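Long-range contacts in Ufm1-specific protease (Caenorhabditis elegans, PDB 5EJJ), which cleaves the peptide bond at the C-terminal glycine of the ubiquitin-like modifier UFM1 as a thiol protease and is required to localise certain odorant receptors to cilia: residues N80-S85 with L97-L102; T31-F36 with V49-A54; M11-A16 with E103-S108; E74-L79 with G91-Q96; W4-Q9 with V115-E120. All blocks are in the same frame, centred on the assembly; numbering follows the deposited sequence.

Contact 1 of 5, residues N80-S85 with L97-L102; sequences NIDGQS and LTSRML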
# COMPACT_ATOMS: atom_id res chain seq x y z
N ASN A 80 -11.82 20.26 -15.52
CA ASN A 80 -12.69 20.28 -16.68
C ASN A 80 -12.00 19.69 -17.89
O ASN A 80 -10.99 20.22 -18.36
CB ASN A 80 -13.08 21.71 -17.01
CG ASN A 80 -14.32 21.77 -17.85
OD1 ASN A 80 -14.80 20.74 -18.33
ND2 ASN A 80 -14.85 22.98 -18.04
N ILE A 81 -12.54 18.59 -18.41
CA ILE A 81 -11.95 17.95 -19.59
C ILE A 81 -12.66 18.32 -20.90
O ILE A 81 -13.86 18.03 -21.07
CB ILE A 81 -11.97 16.44 -19.46
CG1 ILE A 81 -11.18 15.98 -18.24
CG2 ILE A 81 -11.40 15.80 -20.71
CD1 ILE A 81 -11.09 14.47 -18.15
N ASP A 82 -11.92 18.93 -21.81
CA ASP A 82 -12.42 19.31 -23.13
C ASP A 82 -13.54 20.34 -23.03
O ASP A 82 -14.38 20.43 -23.92
CB ASP A 82 -12.89 18.08 -23.91
CG ASP A 82 -11.74 17.22 -24.42
OD1 ASP A 82 -10.76 17.80 -24.94
OD2 ASP A 82 -11.83 15.97 -24.30
N GLY A 83 -13.55 21.10 -21.95
CA GLY A 83 -14.57 22.11 -21.74
C GLY A 83 -16.00 21.58 -21.63
O GLY A 83 -16.95 22.35 -21.49
N GLN A 84 -16.16 20.26 -21.68
CA GLN A 84 -17.51 19.71 -21.67
C GLN A 84 -17.71 18.62 -20.61
O GLN A 84 -18.16 17.50 -20.90
CB GLN A 84 -17.92 19.23 -23.07
CG GLN A 84 -16.87 18.39 -23.79
CD GLN A 84 -17.45 17.57 -24.94
OE1 GLN A 84 -18.39 16.79 -24.75
NE2 GLN A 84 -16.89 17.75 -26.14
N SER A 85 -17.38 18.94 -19.37
CA SER A 85 -17.61 18.00 -18.27
C SER A 85 -18.36 18.72 -17.16
O SER A 85 -18.33 19.95 -17.08
CB SER A 85 -16.30 17.37 -17.76
OG SER A 85 -15.33 18.33 -17.36
N LEU A 97 -8.22 20.52 -19.10
CA LEU A 97 -7.69 19.27 -19.64
C LEU A 97 -8.32 18.93 -20.97
O LEU A 97 -9.44 19.36 -21.27
CB LEU A 97 -7.96 18.13 -18.66
CG LEU A 97 -7.35 18.15 -17.27
CD1 LEU A 97 -7.63 16.82 -16.58
CD2 LEU A 97 -5.86 18.43 -17.34
N THR A 98 -7.61 18.14 -21.77
CA THR A 98 -8.13 17.66 -23.04
C THR A 98 -7.94 16.15 -23.06
O THR A 98 -7.07 15.63 -22.35
CB THR A 98 -7.38 18.25 -24.22
OG1 THR A 98 -6.14 17.55 -24.39
CG2 THR A 98 -7.10 19.74 -23.99
N SER A 99 -8.72 15.46 -23.89
CA SER A 99 -8.60 14.00 -23.98
C SER A 99 -7.35 13.62 -24.76
O SER A 99 -6.81 12.52 -24.60
CB SER A 99 -9.85 13.40 -24.62
OG SER A 99 -10.95 13.39 -23.72
N ARG A 100 -6.90 14.55 -25.61
CA ARG A 100 -5.66 14.39 -26.36
C ARG A 100 -4.56 14.29 -25.32
O ARG A 100 -3.86 13.27 -25.23
CB ARG A 100 -5.42 15.62 -27.26
CG ARG A 100 -4.67 15.34 -28.58
CD ARG A 100 -3.51 16.33 -28.84
NE ARG A 100 -3.91 17.75 -28.78
CZ ARG A 100 -3.11 18.79 -29.03
NH1 ARG A 100 -1.84 18.60 -29.40
NH2 ARG A 100 -3.57 20.04 -28.94
N MET A 101 -4.44 15.36 -24.54
CA MET A 101 -3.43 15.51 -23.50
C MET A 101 -3.37 14.30 -22.59
O MET A 101 -2.29 13.75 -22.33
CB MET A 101 -3.77 16.75 -22.69
CG MET A 101 -2.98 16.95 -21.43
SD MET A 101 -3.93 17.97 -20.30
CE MET A 101 -4.19 19.45 -21.28
N LEU A 102 -4.54 13.88 -22.13
CA LEU A 102 -4.66 12.76 -21.21
C LEU A 102 -4.18 11.44 -21.81
O LEU A 102 -3.38 10.73 -21.20
CB LEU A 102 -6.11 12.63 -20.73
CG LEU A 102 -6.47 13.21 -19.36
CD1 LEU A 102 -5.32 14.02 -18.76
CD2 LEU A 102 -7.73 14.06 -19.43
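Ile81 and Leu97 form the last parallel bridge between strands 74-81 and 94-97 of the MPN-domain sheet, just where one strand turns off in a type I' beta turn and the other runs into helix 99-104. Two backbone bonds hold the pair: Leu97 N gives to Asn80 O at 2.9 Å, and Asp82 N gives to Leu97 O at 2.6 Å, the second almost straight at 176°. The apolar contacts belong to Ile81. Its CG1 lies 3.9 Å from Leu97 CB, while CD1 reaches further and meets Leu102 CD2 at 3.6 Å, so that the isoleucine spans strand and helix; Phe51 and Tyr15 border the same cluster. CG2, the branch anti to the backbone N of Ile81, turns instead to Ser99. A third group is polar and gathers at the helix start. Thr98 is the N-cap residue, and its OG1, set between backbone N and carbonyl carbon (chi1 79°), accepts from Met101 N at 2.8 Å. Asp82, in the turn, brings its carboxylate to the same helix start, where the helix dipole would probably favour a negative group: both oxygens take weak bonds from Ser99 N, and Ser99 OG donates to Asp82 OD2 at 2.8 Å, nearly in line with the CG-OD2 bond.

Contact 2 of 5, residues T31-F36 with V49-A54; sequences TTIGGF and VLFAYA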
# COMPACT_ATOMS: atom_id res chain seq x y z
N THR A 31 -21.67 9.33 -18.84
CA THR A 31 -21.42 10.04 -20.10
C THR A 31 -19.98 10.57 -20.17
O THR A 31 -19.04 9.83 -20.48
CB THR A 31 -22.43 11.22 -20.33
OG1 THR A 31 -22.27 12.22 -19.31
CG2 THR A 31 -23.88 10.72 -20.33
N THR A 32 -19.82 11.86 -19.85
CA THR A 32 -18.52 12.52 -19.85
C THR A 32 -17.73 12.23 -18.57
O THR A 32 -18.17 11.45 -17.72
CB THR A 32 -18.68 14.03 -19.95
OG1 THR A 32 -19.24 14.53 -18.72
CG2 THR A 32 -19.60 14.40 -21.09
N ILE A 33 -16.59 12.88 -18.41
CA ILE A 33 -15.71 12.66 -17.26
C ILE A 33 -15.22 13.99 -16.68
O ILE A 33 -14.74 14.87 -17.41
CB ILE A 33 -14.52 11.77 -17.66
CG1 ILE A 33 -14.97 10.32 -17.76
CG2 ILE A 33 -13.40 11.91 -16.69
CD1 ILE A 33 -13.89 9.36 -18.21
N GLY A 34 -15.35 14.14 -15.36
CA GLY A 34 -14.87 15.32 -14.66
C GLY A 34 -14.00 14.85 -13.51
O GLY A 34 -13.51 13.72 -13.54
N GLY A 35 -13.81 15.69 -12.49
CA GLY A 35 -13.15 15.19 -11.29
C GLY A 35 -12.78 16.17 -10.19
O GLY A 35 -12.94 17.38 -10.34
N PHE A 36 -12.26 15.63 -9.08
CA PHE A 36 -11.79 16.46 -7.97
C PHE A 36 -10.27 16.44 -7.79
O PHE A 36 -9.60 15.45 -8.11
CB PHE A 36 -12.48 16.05 -6.67
CG PHE A 36 -13.92 15.71 -6.84
CD1 PHE A 36 -14.33 14.39 -6.94
CD2 PHE A 36 -14.88 16.72 -6.92
CE1 PHE A 36 -15.67 14.07 -7.09
CE2 PHE A 36 -16.22 16.41 -7.08
CZ PHE A 36 -16.62 15.08 -7.16
N VAL A 49 -5.30 13.48 -7.93
CA VAL A 49 -6.29 13.91 -8.90
C VAL A 49 -7.25 12.77 -9.15
O VAL A 49 -6.88 11.72 -9.66
CB VAL A 49 -5.64 14.39 -10.18
CG1 VAL A 49 -6.71 14.80 -11.17
CG2 VAL A 49 -4.73 15.57 -9.89
N LEU A 50 -8.50 12.94 -8.75
CA LEU A 50 -9.46 11.85 -8.89
C LEU A 50 -10.51 12.12 -9.97
O LEU A 50 -11.29 13.07 -9.87
CB LEU A 50 -10.10 11.52 -7.56
CG LEU A 50 -9.09 10.92 -6.57
CD1 LEU A 50 -9.74 10.69 -5.19
CD2 LEU A 50 -8.45 9.63 -7.14
N PHE A 51 -10.51 11.28 -11.00
CA PHE A 51 -11.45 11.42 -12.10
C PHE A 51 -12.75 10.66 -11.83
O PHE A 51 -12.76 9.64 -11.12
CB PHE A 51 -10.80 10.92 -13.40
CG PHE A 51 -9.64 11.74 -13.85
CD1 PHE A 51 -8.35 11.37 -13.52
CD2 PHE A 51 -9.84 12.89 -14.58
CE1 PHE A 51 -7.27 12.14 -13.93
CE2 PHE A 51 -8.75 13.68 -14.99
CZ PHE A 51 -7.47 13.30 -14.66
N ALA A 52 -13.84 11.17 -12.39
CA ALA A 52 -15.16 10.54 -12.23
C ALA A 52 -16.10 10.90 -13.38
O ALA A 52 -16.08 12.04 -13.89
CB ALA A 52 -15.78 10.95 -10.92
N TYR A 53 -16.94 9.93 -13.77
CA TYR A 53 -18.04 10.18 -14.70
C TYR A 53 -19.10 11.03 -14.01
O TYR A 53 -19.16 11.08 -12.78
CB TYR A 53 -18.64 8.87 -15.17
CG TYR A 53 -17.70 7.98 -15.95
CD1 TYR A 53 -16.94 7.01 -15.32
CD2 TYR A 53 -17.57 8.10 -17.33
CE1 TYR A 53 -16.09 6.19 -16.04
CE2 TYR A 53 -16.72 7.29 -18.06
CZ TYR A 53 -15.98 6.32 -17.40
OH TYR A 53 -15.13 5.49 -18.10
N ALA A 54 -19.95 11.69 -14.79
CA ALA A 54 -20.84 12.71 -14.24
C ALA A 54 -21.77 12.24 -13.13
O ALA A 54 -22.15 13.06 -12.28
CB ALA A 54 -21.62 13.38 -15.35
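Ile33 lays its CG1 over one face of the Tyr53 ring, 3.8 Å from the ring centroid and 29° off the normal, a CH-pi contact. The two side chains run side by side, and CD1 carries the overlap outward to Tyr53 CE2 at 3.5 Å. With CG1 beside the backbone N (chi1 -77°), the other branch, CG2, is turned to Phe51, 4.3 Å from its CD2. Thr31 O comes up to the edge of the tyrosine ring in its plane. The backbones pair through Gly34 N to Ala52 O at 2.7 Å and Ala52 N to Gly34 O at 2.8 Å, then Phe36 and Leu50 bonded in both directions. Gly35 and Phe51 form a non-hydrogen-bonded pair, CA atoms 4.2 Å apart, and Gly35 CA lies against Leu50 O. Phe51 meets Tyr15 of helix 8-19 edge-to-face, while Phe36 and Leu50 pack against helix 59-68. This is an antiparallel beta hairpin, strands 33-40 and 45-53, in the MPN-domain sheet.

Contact 3 of 5, residues M11-A16 with E103-S108; sequences MFQNYA and ENRSIS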
# COMPACT_ATOMS: atom_id res chain seq x y z
N MET A 11 -1.31 11.89 -12.27
CA MET A 11 -2.62 12.30 -12.78
C MET A 11 -3.05 11.53 -14.01
O MET A 11 -4.12 10.94 -14.00
CB MET A 11 -2.64 13.79 -13.10
CG MET A 11 -3.95 14.26 -13.72
SD MET A 11 -3.99 16.04 -14.11
CE MET A 11 -2.67 16.19 -15.30
N PHE A 12 -2.21 11.53 -15.06
CA PHE A 12 -2.48 10.80 -16.31
C PHE A 12 -2.79 9.35 -16.04
O PHE A 12 -3.75 8.78 -16.58
CB PHE A 12 -1.28 10.86 -17.25
CG PHE A 12 -0.95 12.23 -17.74
CD1 PHE A 12 -1.96 13.16 -17.96
CD2 PHE A 12 0.36 12.61 -17.95
CE1 PHE A 12 -1.68 14.44 -18.39
CE2 PHE A 12 0.66 13.88 -18.38
CZ PHE A 12 -0.37 14.81 -18.60
N GLN A 13 -1.97 8.74 -15.20
CA GLN A 13 -2.19 7.35 -14.82
C GLN A 13 -3.53 7.15 -14.13
O GLN A 13 -4.12 6.08 -14.21
CB GLN A 13 -1.08 6.89 -13.90
CG GLN A 13 -1.24 5.46 -13.51
CD GLN A 13 -1.12 4.57 -14.70
OE1 GLN A 13 -0.32 4.83 -15.61
NE2 GLN A 13 -1.92 3.51 -14.73
N ASN A 14 -4.02 8.16 -13.42
CA ASN A 14 -5.30 7.99 -12.76
C ASN A 14 -6.41 7.97 -13.79
O ASN A 14 -7.28 7.10 -13.74
CB ASN A 14 -5.54 9.08 -11.73
CG ASN A 14 -5.02 8.70 -10.35
OD1 ASN A 14 -4.49 7.61 -10.12
ND2 ASN A 14 -5.17 9.63 -9.42
N TYR A 15 -6.36 8.91 -14.73
CA TYR A 15 -7.29 8.93 -15.86
C TYR A 15 -7.24 7.61 -16.61
O TYR A 15 -8.27 7.07 -17.02
CB TYR A 15 -6.94 10.03 -16.84
CG TYR A 15 -7.91 10.12 -18.00
CD1 TYR A 15 -7.73 9.37 -19.14
CD2 TYR A 15 -9.01 10.99 -17.94
CE1 TYR A 15 -8.61 9.45 -20.21
CE2 TYR A 15 -9.90 11.09 -19.00
CZ TYR A 15 -9.70 10.31 -20.14
OH TYR A 15 -10.59 10.39 -21.21
N ALA A 16 -6.02 7.14 -16.81
CA ALA A 16 -5.79 5.84 -17.39
C ALA A 16 -6.63 4.80 -16.67
O ALA A 16 -7.38 4.08 -17.32
CB ALA A 16 -4.31 5.48 -17.34
N GLU A 103 -4.68 11.10 -22.99
CA GLU A 103 -4.38 9.80 -23.56
C GLU A 103 -2.94 9.74 -24.08
O GLU A 103 -2.27 8.72 -23.96
CB GLU A 103 -5.45 9.41 -24.58
CG GLU A 103 -6.82 9.18 -23.88
CD GLU A 103 -7.99 8.87 -24.82
OE1 GLU A 103 -7.77 8.75 -26.06
OE2 GLU A 103 -9.14 8.73 -24.32
N ASN A 104 -2.44 10.86 -24.59
CA ASN A 104 -1.03 10.95 -25.02
C ASN A 104 -0.06 11.13 -23.86
O ASN A 104 1.13 10.86 -24.00
CB ASN A 104 -0.84 12.11 -25.99
CG ASN A 104 -1.59 11.91 -27.30
OD1 ASN A 104 -1.72 10.78 -27.79
ND2 ASN A 104 -2.10 13.01 -27.86
N ARG A 105 -0.59 11.61 -22.73
CA ARG A 105 0.18 11.93 -21.54
C ARG A 105 1.22 13.00 -21.84
O ARG A 105 2.42 12.80 -21.65
CB ARG A 105 0.84 10.69 -20.93
CG ARG A 105 -0.12 9.54 -20.72
CD ARG A 105 0.47 8.47 -19.81
NE ARG A 105 -0.39 7.29 -19.77
CZ ARG A 105 -0.36 6.35 -18.82
NH1 ARG A 105 0.49 6.48 -17.80
NH2 ARG A 105 -1.18 5.31 -18.87
N SER A 106 0.76 14.17 -22.27
CA SER A 106 1.66 15.26 -22.58
C SER A 106 1.84 16.27 -21.45
O SER A 106 1.03 17.19 -21.30
CB SER A 106 1.17 16.01 -23.81
OG SER A 106 1.95 17.17 -24.03
N ILE A 107 2.91 16.12 -20.66
CA ILE A 107 3.27 17.14 -19.67
C ILE A 107 3.44 18.43 -20.44
O ILE A 107 3.10 19.52 -19.97
CB ILE A 107 4.60 16.81 -18.96
CG1 ILE A 107 4.35 15.80 -17.84
CG2 ILE A 107 5.26 18.09 -18.43
CD1 ILE A 107 5.64 15.29 -17.19
N SER A 108 3.99 18.25 -21.64
CA SER A 108 4.16 19.27 -22.66
C SER A 108 2.85 20.15 -22.78
O SER A 108 2.87 21.37 -22.51
CB SER A 108 4.65 18.58 -24.01
OG SER A 108 5.33 17.28 -23.89
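Phe12 and Arg105 make the close-packed part of this contact. Arg105 CA sits over one face of the phenyl ring, 3.8 Å from its centroid and 18° off the normal, and Arg105 CB reaches Phe12 CD2 at 3.6 Å. The ring's rim carries on to the next helix start, with Ile107 N near the ring plane and Ile107 CG1 4.2 Å from Phe12 CE2. Arg105, with positive phi, is the C-prime residue of a Schellman motif that ends helix 99-104; its CA is offset toward the rim of the ring. The other side is exposed and polar. From CG to NE the arginine runs extended past Phe12 CB, in the direction opposite to the phenylalanine, and brings its NH1 to Gln13 OE1 at 2.9 Å. Gln13 meets it by bending at chi2 (64°); NH2 adds a weak bond to the same oxygen and touches Ala16 CB at 3.5 Å. Looser still is the far end, where Glu103 OE2 stays 3.8 Å from Tyr15 OH and has a long, weak ion pair with Arg19. Helix 8-19 is thus packed across the junction of helices 99-104 and 107-113, while Met11 and Tyr15 rest on strand 45-53.

Contact 4 of 5, residues E74-L79 with G91-Q96; sequences ELVGNL and GQFTLQ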
# COMPACT_ATOMS: atom_id res chain seq x y z
N GLU A 74 -6.76 18.12 1.58
CA GLU A 74 -8.16 18.49 1.38
C GLU A 74 -8.43 18.82 -0.07
O GLU A 74 -7.52 18.88 -0.90
CB GLU A 74 -8.48 19.70 2.22
CG GLU A 74 -7.76 20.92 1.77
CD GLU A 74 -7.75 21.99 2.83
OE1 GLU A 74 -6.70 22.14 3.51
OE2 GLU A 74 -8.79 22.67 3.00
N LEU A 75 -9.70 19.04 -0.38
CA LEU A 75 -10.13 19.55 -1.67
C LEU A 75 -9.48 20.88 -1.98
O LEU A 75 -9.62 21.82 -1.21
CB LEU A 75 -11.64 19.75 -1.59
CG LEU A 75 -12.48 19.81 -2.85
CD1 LEU A 75 -12.61 21.24 -3.19
CD2 LEU A 75 -11.79 19.00 -3.94
N VAL A 76 -8.78 20.97 -3.10
CA VAL A 76 -8.12 22.24 -3.48
C VAL A 76 -8.63 22.75 -4.81
O VAL A 76 -8.44 23.92 -5.11
CB VAL A 76 -6.54 22.16 -3.54
CG1 VAL A 76 -5.92 22.12 -2.15
CG2 VAL A 76 -6.08 20.98 -4.37
N GLY A 77 -9.30 21.89 -5.58
CA GLY A 77 -9.83 22.30 -6.87
C GLY A 77 -10.57 21.19 -7.59
O GLY A 77 -10.75 20.10 -7.05
N ASN A 78 -11.01 21.47 -8.81
CA ASN A 78 -11.64 20.46 -9.67
C ASN A 78 -11.09 20.55 -11.08
O ASN A 78 -10.18 21.34 -11.37
CB ASN A 78 -13.16 20.62 -9.72
CG ASN A 78 -13.61 22.08 -9.99
OD1 ASN A 78 -12.85 22.92 -10.52
ND2 ASN A 78 -14.85 22.38 -9.61
N LEU A 79 -11.64 19.76 -11.98
CA LEU A 79 -11.07 19.72 -13.31
C LEU A 79 -12.14 19.67 -14.37
O LEU A 79 -13.22 19.13 -14.15
CB LEU A 79 -10.08 18.54 -13.44
CG LEU A 79 -10.65 17.12 -13.37
CD1 LEU A 79 -10.97 16.58 -14.75
CD2 LEU A 79 -9.69 16.19 -12.65
N GLY A 91 -12.99 23.98 -5.22
CA GLY A 91 -11.93 24.51 -4.39
C GLY A 91 -11.56 25.91 -4.86
O GLY A 91 -12.43 26.75 -4.96
N GLN A 92 -10.29 26.15 -5.19
CA GLN A 92 -9.85 27.48 -5.54
C GLN A 92 -9.20 27.56 -6.94
O GLN A 92 -8.59 28.57 -7.30
CB GLN A 92 -8.93 28.05 -4.46
CG GLN A 92 -7.61 27.36 -4.40
CD GLN A 92 -7.21 26.96 -2.97
OE1 GLN A 92 -7.30 25.78 -2.60
NE2 GLN A 92 -6.76 27.95 -2.18
N PHE A 93 -9.34 26.50 -7.73
CA PHE A 93 -8.95 26.53 -9.15
C PHE A 93 -9.61 25.42 -9.95
O PHE A 93 -10.22 24.50 -9.38
CB PHE A 93 -7.43 26.45 -9.33
CG PHE A 93 -6.83 25.17 -8.84
CD1 PHE A 93 -6.87 24.02 -9.63
CD2 PHE A 93 -6.21 25.11 -7.60
CE1 PHE A 93 -6.34 22.84 -9.18
CE2 PHE A 93 -5.66 23.92 -7.14
CZ PHE A 93 -5.73 22.79 -7.93
N THR A 94 -9.49 25.50 -11.27
CA THR A 94 -9.89 24.38 -12.14
C THR A 94 -8.79 23.99 -13.13
O THR A 94 -8.26 24.84 -13.85
CB THR A 94 -11.20 24.65 -12.90
OG1 THR A 94 -12.24 24.98 -11.97
CG2 THR A 94 -11.61 23.41 -13.66
N LEU A 95 -8.44 22.71 -13.15
CA LEU A 95 -7.50 22.24 -14.15
C LEU A 95 -8.22 22.21 -15.50
O LEU A 95 -9.39 21.77 -15.59
CB LEU A 95 -6.95 20.85 -13.82
CG LEU A 95 -6.13 20.64 -12.55
CD1 LEU A 95 -5.72 19.18 -12.46
CD2 LEU A 95 -4.92 21.53 -12.53
N GLN A 96 -7.55 22.70 -16.53
CA GLN A 96 -8.08 22.59 -17.88
C GLN A 96 -7.41 21.42 -18.58
O GLN A 96 -6.19 21.32 -18.60
CB GLN A 96 -7.89 23.89 -18.64
CG GLN A 96 -8.62 25.05 -17.99
CD GLN A 96 -10.11 24.81 -17.85
OE1 GLN A 96 -10.72 24.12 -18.68
NE2 GLN A 96 -10.70 25.36 -16.80
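Gly77 lies in a classic beta bulge, where Val76 and Gly77 both face Val37, and its CA sits squarely over the centre of the Phe93 ring, 4.2 Å from the centroid and 10° off the normal, covering that face in a CH-pi contact. Phe93 CG stands between its backbone N and carbonyl carbon (chi1 64°), a setting that puts the ring alongside Val76, pointing the same way, with Val76 CG2 4.0 Å from Phe93 CZ. Trp4 and Phe117 each meet the same ring edge-to-face. Leu75 CD1 packs on Gly91, 3.4 Å from its N.

Around the bulge the backbones are joined by Gln92 N to Val76 O at 2.9 Å, straight but from above the carbonyl plane, and by Asn78 N to Phe93 O at 3.2 Å. Regular parallel pairing follows, with Leu95 N on Asn78 O and the Leu79 and Leu95 CB atoms 3.9 Å apart. On the other face, Thr94 OG1 donates to Asn78 OD1 at 2.6 Å, in the plane of the amide carbonyl. With ND2 bonded to Leu88 O as well, the amide of this buried asparagine is gripped at both ends: its rotation is fixed, and it ties the outermost strand 94-97 and the preceding loop to strand 74-81.

Contact 5 of 5, residues W4-Q9 with V115-E120; sequences WFIDAQ and VMFNNE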
# COMPACT_ATOMS: atom_id res chain seq x y z
N TRP A 4 1.59 26.40 -7.96
CA TRP A 4 1.11 25.11 -7.54
C TRP A 4 1.99 24.07 -8.15
O TRP A 4 2.56 24.27 -9.21
CB TRP A 4 -0.32 24.91 -7.98
CG TRP A 4 -1.25 25.61 -7.09
CD1 TRP A 4 -1.54 26.94 -7.10
CD2 TRP A 4 -1.99 25.04 -6.02
NE1 TRP A 4 -2.44 27.23 -6.11
CE2 TRP A 4 -2.73 26.09 -5.42
CE3 TRP A 4 -2.12 23.74 -5.51
CZ2 TRP A 4 -3.59 25.88 -4.34
CZ3 TRP A 4 -2.97 23.54 -4.43
CH2 TRP A 4 -3.70 24.61 -3.86
N PHE A 5 2.12 22.95 -7.45
CA PHE A 5 2.91 21.84 -7.93
C PHE A 5 2.04 20.63 -8.05
O PHE A 5 1.12 20.42 -7.26
CB PHE A 5 4.06 21.60 -6.96
CG PHE A 5 4.98 22.77 -6.85
CD1 PHE A 5 4.64 23.87 -6.05
CD2 PHE A 5 6.18 22.80 -7.56
CE1 PHE A 5 5.49 24.97 -5.96
CE2 PHE A 5 7.03 23.88 -7.47
CZ PHE A 5 6.69 24.98 -6.67
N ILE A 6 2.32 19.82 -9.07
CA ILE A 6 1.53 18.64 -9.32
C ILE A 6 2.40 17.54 -9.93
O ILE A 6 3.43 17.81 -10.57
CB ILE A 6 0.36 18.99 -10.24
CG1 ILE A 6 -0.63 17.84 -10.35
CG2 ILE A 6 0.88 19.44 -11.59
CD1 ILE A 6 -1.84 18.18 -11.19
N ASP A 7 2.02 16.29 -9.68
CA ASP A 7 2.65 15.19 -10.38
C ASP A 7 1.75 14.79 -11.55
O ASP A 7 0.84 13.97 -11.38
CB ASP A 7 2.88 14.03 -9.44
CG ASP A 7 3.69 12.90 -10.06
OD1 ASP A 7 3.60 12.67 -11.29
OD2 ASP A 7 4.42 12.21 -9.29
N ALA A 8 2.01 15.40 -12.71
CA ALA A 8 1.22 15.14 -13.91
C ALA A 8 1.20 13.67 -14.37
O ALA A 8 0.16 13.19 -14.81
CB ALA A 8 1.63 16.04 -15.01
N GLN A 9 2.32 12.96 -14.28
CA GLN A 9 2.33 11.54 -14.66
C GLN A 9 1.29 10.81 -13.86
O GLN A 9 0.45 10.08 -14.42
CB GLN A 9 3.68 10.86 -14.41
CG GLN A 9 4.91 11.45 -15.11
CD GLN A 9 4.85 11.37 -16.64
OE1 GLN A 9 3.84 10.95 -17.22
NE2 GLN A 9 5.95 11.80 -17.29
N VAL A 115 -1.16 27.63 -16.55
CA VAL A 115 0.07 28.41 -16.31
C VAL A 115 0.59 28.43 -14.87
O VAL A 115 1.81 28.52 -14.66
CB VAL A 115 -0.01 29.87 -16.89
CG1 VAL A 115 -0.52 29.86 -18.30
CG2 VAL A 115 -0.89 30.74 -16.03
N MET A 116 -0.29 28.35 -13.88
CA MET A 116 0.21 28.45 -12.53
C MET A 116 0.72 27.12 -11.96
O MET A 116 1.30 27.09 -10.88
CB MET A 116 -0.76 29.17 -11.58
CG MET A 116 -2.12 28.55 -11.37
SD MET A 116 -2.93 29.31 -9.94
CE MET A 116 -4.63 28.76 -10.16
N PHE A 117 0.58 26.03 -12.72
CA PHE A 117 1.08 24.74 -12.25
C PHE A 117 2.47 24.37 -12.74
O PHE A 117 2.86 24.75 -13.84
CB PHE A 117 0.09 23.63 -12.59
CG PHE A 117 -1.14 23.71 -11.78
CD1 PHE A 117 -2.12 24.64 -12.08
CD2 PHE A 117 -1.30 22.90 -10.67
CE1 PHE A 117 -3.25 24.74 -11.32
CE2 PHE A 117 -2.45 22.99 -9.90
CZ PHE A 117 -3.42 23.92 -10.23
N ASN A 118 3.20 23.64 -11.90
CA ASN A 118 4.52 23.11 -12.23
C ASN A 118 4.56 21.61 -12.06
O ASN A 118 4.22 21.13 -11.01
CB ASN A 118 5.57 23.67 -11.30
CG ASN A 118 5.99 25.06 -11.65
OD1 ASN A 118 5.15 25.97 -11.76
ND2 ASN A 118 7.29 25.27 -11.82
N ASN A 119 5.00 20.88 -13.08
CA ASN A 119 5.18 19.43 -12.94
C ASN A 119 6.29 19.00 -11.97
O ASN A 119 7.36 19.58 -11.95
CB ASN A 119 5.43 18.76 -14.28
CG ASN A 119 5.61 17.27 -14.13
OD1 ASN A 119 4.64 16.54 -13.98
ND2 ASN A 119 6.84 16.82 -14.13
N GLU A 120 6.04 17.97 -11.19
CA GLU A 120 7.00 17.59 -10.18
C GLU A 120 6.74 16.17 -9.76
O GLU A 120 5.60 15.73 -9.76
CB GLU A 120 6.87 18.52 -8.98
CG GLU A 120 7.11 17.89 -7.62
CD GLU A 120 7.30 18.95 -6.54
OE1 GLU A 120 8.16 19.85 -6.77
OE2 GLU A 120 6.59 18.89 -5.48
O HOH W 1 4.72 14.12 -13.43
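Trp4 is packed against Phe117 and Met116 from its first side-chain atom onward. CB lies over one face of the Phe117 ring, 3.8 Å from the centroid and offset toward the rim, 3.5 Å from CE2. CG follows at 4.0 Å from the same CE2, and CD1 reaches Met116 SD at 4.0 Å, a Met-aromatic contact in which the sulfur approaches the indole obliquely. NE1 has a weak bond to Glu2 OE1; at the far end of the six-membered ring, CH2 packs on Val76 CG1. The side chains of Trp4 and Phe117 point the same way, as expected for partners in the parallel pair of strands 4-6 and 117-119; Ile6 CG2 extends this apolar face to Phe117 CD2. Phe5 and Asn118 pack together on the other face.

The backbone bonds step from Trp4 N to Met116 O (3.0 Å), from Asn118 N to Trp4 O, and from Ile6 N to Asn118 O. At the end of the strand, Asn119 has CG anti to its backbone N (chi1 180°), which carries OD1 to Ala8 N at 3.1 Å. A water donates to Asn119 OD1 and to Asp7 OD1 and accepts from Gln9 N, while Asp7 OD1 caps Ala10 N. The neighbouring strand thus joins the N-cap Asp7 and a water in satisfying the first amides of helix 8-19.

In the fold
All five contacts lie in the N-terminal part of the chain, contacts 1, 2 and 4 within the MPN domain, away from the probable catalytic residues. Contacts 2, 4 and 1 follow the four-stranded sheet in the order 45-53, 33-40, 74-81, 94-97; contacts 1 and 4 share strand 74-81, their centres about 14 Å apart, and their segments alternate along the chain. Contact 3 (about 11 Å from contact 1 between centres) sets helix 8-19 against the helices after the sheet; contact 5 (about 13 Å from contact 4 between centres) adds the parallel pair 4-6 and 117-119. Contact 5 encloses the other four, fastening the chain's start to the end of this unit.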